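Local coordinates for protein salivary cystatin-L (Ixodes scapularis, PDB 4ZM8) that inhibits papain-like cysteine proteases, cathepsins L and S among them, so helping the feeding tick to suppress the host's immune response, at residues Val54-Asn58 with Val95-Leu100. Numbering follows the deposited sequence.
Sequences VAGTN and VVFENL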
loop_
_atom_site.group_PDB
_atom_site.type_symbol
_atom_site.label_atom_id
_atom_site.label_comp_id
_atom_site.label_asym_id
_atom_site.label_seq_id
_atom_site.Cartn_x
_atom_site.Cartn_y
_atom_site.Cartn_z
ATOM N N VAL A 54 8.240 -8.017 -2.664
ATOM C CA VAL A 54 6.832 -8.042 -2.277
ATOM C C VAL A 54 6.104 -9.170 -2.980
ATOM O O VAL A 54 6.033 -9.193 -4.209
ATOM C CB VAL A 54 6.103 -6.735 -2.617
ATOM C CG1 VAL A 54 4.633 -6.880 -2.295
ATOM C CG2 VAL A 54 6.708 -5.554 -1.864
ATOM N N ALA A 55 5.569 -10.100 -2.202
ATOM C CA ALA A 55 4.755 -11.172 -2.747
ATOM C C ALA A 55 3.497 -11.360 -1.923
ATOM O O ALA A 55 3.550 -11.503 -0.692
ATOM C CB ALA A 55 5.534 -12.460 -2.803
ATOM N N GLY A 56 2.363 -11.362 -2.614
ATOM C CA GLY A 56 1.094 -11.651 -1.988
ATOM C C GLY A 56 -0.061 -11.675 -2.964
ATOM O O GLY A 56 0.138 -11.629 -4.171
ATOM N N THR A 57 -1.270 -11.743 -2.416
ATOM C CA THR A 57 -2.500 -11.739 -3.187
ATOM C C THR A 57 -3.453 -10.739 -2.571
ATOM O O THR A 57 -3.621 -10.711 -1.359
ATOM C CB THR A 57 -3.154 -13.132 -3.205
ATOM O OG1 THR A 57 -2.237 -14.088 -3.757
ATOM C CG2 THR A 57 -4.467 -13.121 -3.998
ATOM N N ASN A 58 -4.061 -9.901 -3.396
ATOM C CA ASN A 58 -5.104 -9.015 -2.909
ATOM C C ASN A 58 -6.473 -9.672 -3.074
ATOM O O ASN A 58 -6.812 -10.137 -4.152
ATOM C CB ASN A 58 -5.064 -7.679 -3.641
ATOM C CG ASN A 58 -4.331 -6.621 -2.863
ATOM O OD1 ASN A 58 -4.160 -6.742 -1.661
ATOM N ND2 ASN A 58 -3.913 -5.570 -3.536
ATOM N N VAL A 95 -10.573 -4.806 0.894
ATOM C CA VAL A 95 -9.486 -5.586 0.329
ATOM C C VAL A 95 -8.671 -6.192 1.451
ATOM O O VAL A 95 -8.433 -5.553 2.468
ATOM C CB VAL A 95 -8.554 -4.758 -0.561
ATOM C CG1 VAL A 95 -7.664 -5.697 -1.369
ATOM C CG2 VAL A 95 -9.344 -3.829 -1.466
ATOM N N VAL A 96 -8.250 -7.434 1.252
ATOM C CA VAL A 96 -7.432 -8.139 2.209
ATOM C C VAL A 96 -6.189 -8.638 1.509
ATOM O O VAL A 96 -6.248 -9.564 0.694
ATOM C CB VAL A 96 -8.171 -9.341 2.845
ATOM C CG1 VAL A 96 -7.217 -10.168 3.721
ATOM C CG2 VAL A 96 -9.378 -8.881 3.637
ATOM N N PHE A 97 -5.057 -8.017 1.822
ATOM C CA PHE A 97 -3.780 -8.497 1.327
ATOM C C PHE A 97 -3.256 -9.618 2.211
ATOM O O PHE A 97 -3.415 -9.584 3.424
ATOM C CB PHE A 97 -2.755 -7.373 1.267
ATOM C CG PHE A 97 -1.407 -7.825 0.798
ATOM C CD1 PHE A 97 -1.154 -7.990 -0.544
ATOM C CD2 PHE A 97 -0.407 -8.110 1.702
ATOM C CE1 PHE A 97 0.075 -8.419 -0.983
ATOM C CE2 PHE A 97 0.828 -8.545 1.275
ATOM C CZ PHE A 97 1.073 -8.695 -0.076
ATOM N N GLU A 98 -2.628 -10.605 1.590
ATOM C CA GLU A 98 -1.978 -11.670 2.317
ATOM C C GLU A 98 -0.612 -11.958 1.698
ATOM O O GLU A 98 -0.520 -12.322 0.530
ATOM C CB GLU A 98 -2.848 -12.921 2.312
ATOM C CG GLU A 98 -2.222 -14.138 2.974
ATOM C CD GLU A 98 -3.213 -15.286 3.123
ATOM O OE1 GLU A 98 -3.827 -15.684 2.112
ATOM O OE2 GLU A 98 -3.388 -15.776 4.258
ATOM N N ASN A 99 0.451 -11.786 2.475
ATOM C CA ASN A 99 1.779 -12.103 1.973
ATOM C C ASN A 99 1.973 -13.615 1.935
ATOM O O ASN A 99 1.087 -14.369 2.342
ATOM C CB ASN A 99 2.860 -11.436 2.829
ATOM C CG ASN A 99 3.004 -12.073 4.203
ATOM O OD1 ASN A 99 2.185 -12.891 4.615
ATOM N ND2 ASN A 99 4.047 -11.683 4.923
ATOM N N LEU A 100 3.138 -14.047 1.468
ATOM C CA LEU A 100 3.458 -15.467 1.365
ATOM C C LEU A 100 3.566 -16.172 2.711
ATOM O O LEU A 100 3.546 -17.404 2.758
ATOM C CB LEU A 100 4.772 -15.655 0.606
ATOM C CG LEU A 100 4.696 -15.632 -0.916
ATOM C CD1 LEU A 100 6.073 -15.820 -1.524
ATOM C CD2 LEU A 100 3.732 -16.707 -1.396
#
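The Phe97 ring presents its edge to Asn58, whose OD1 lies in the ring plane 3.4 Å from Phe97 CD1. From there the carbonyl oxygen meets the weakly positive rim of C-H groups; the amide itself is turned almost square to the ring, their planes 81° apart. Farther along the ring, the backbone comes in obliquely: Gly56 CA lies 3.5 Å from Phe97 CZ. With chi1 at 178°, CG of Phe97 stands opposite the backbone N, and the phenyl group lies along the neighbouring strand; glycine suits Gly56 because it has no side chain to hold the ring off. Asn58 and Phe97 share one face of the sheet; Val95 extends this patch, its CG1 3.7 Å from Asn58 OD1. The amide's other end, ND2, hydrogen-bonds Gln52 OE1 of the second subunit.

Thr57 and Glu98 form the antiparallel hydrogen-bonded pair, with reciprocal bonds of 3.1 Å for both Thr57 N to Glu98 O and Glu98 N to Thr57 O. Their polar side chains suit the opposite face, where both are partly exposed. Beyond Gly56 the ladder gives out, leaving a weak bond from Leu100 N to Ala55 O, while the small Ala55 CB packs on Leu100 CD1 at 3.6 Å. Asn99 turns its amide instead into the following turn: OD1 accepts from Gly102 N, and ND2 donates to Asp103 OD2.

Val54, Ala55 and Gly56 belong to the QxVxG sequence, which in monomeric cystatins forms the first protease-binding hairpin loop. Here it is part of the long strand 39-68 instead of a loop, and pairs antiparallel with the second subunit, an opened-out hinge consistent with a domain-swapped cystatin dimer, a form predicted to be inactive.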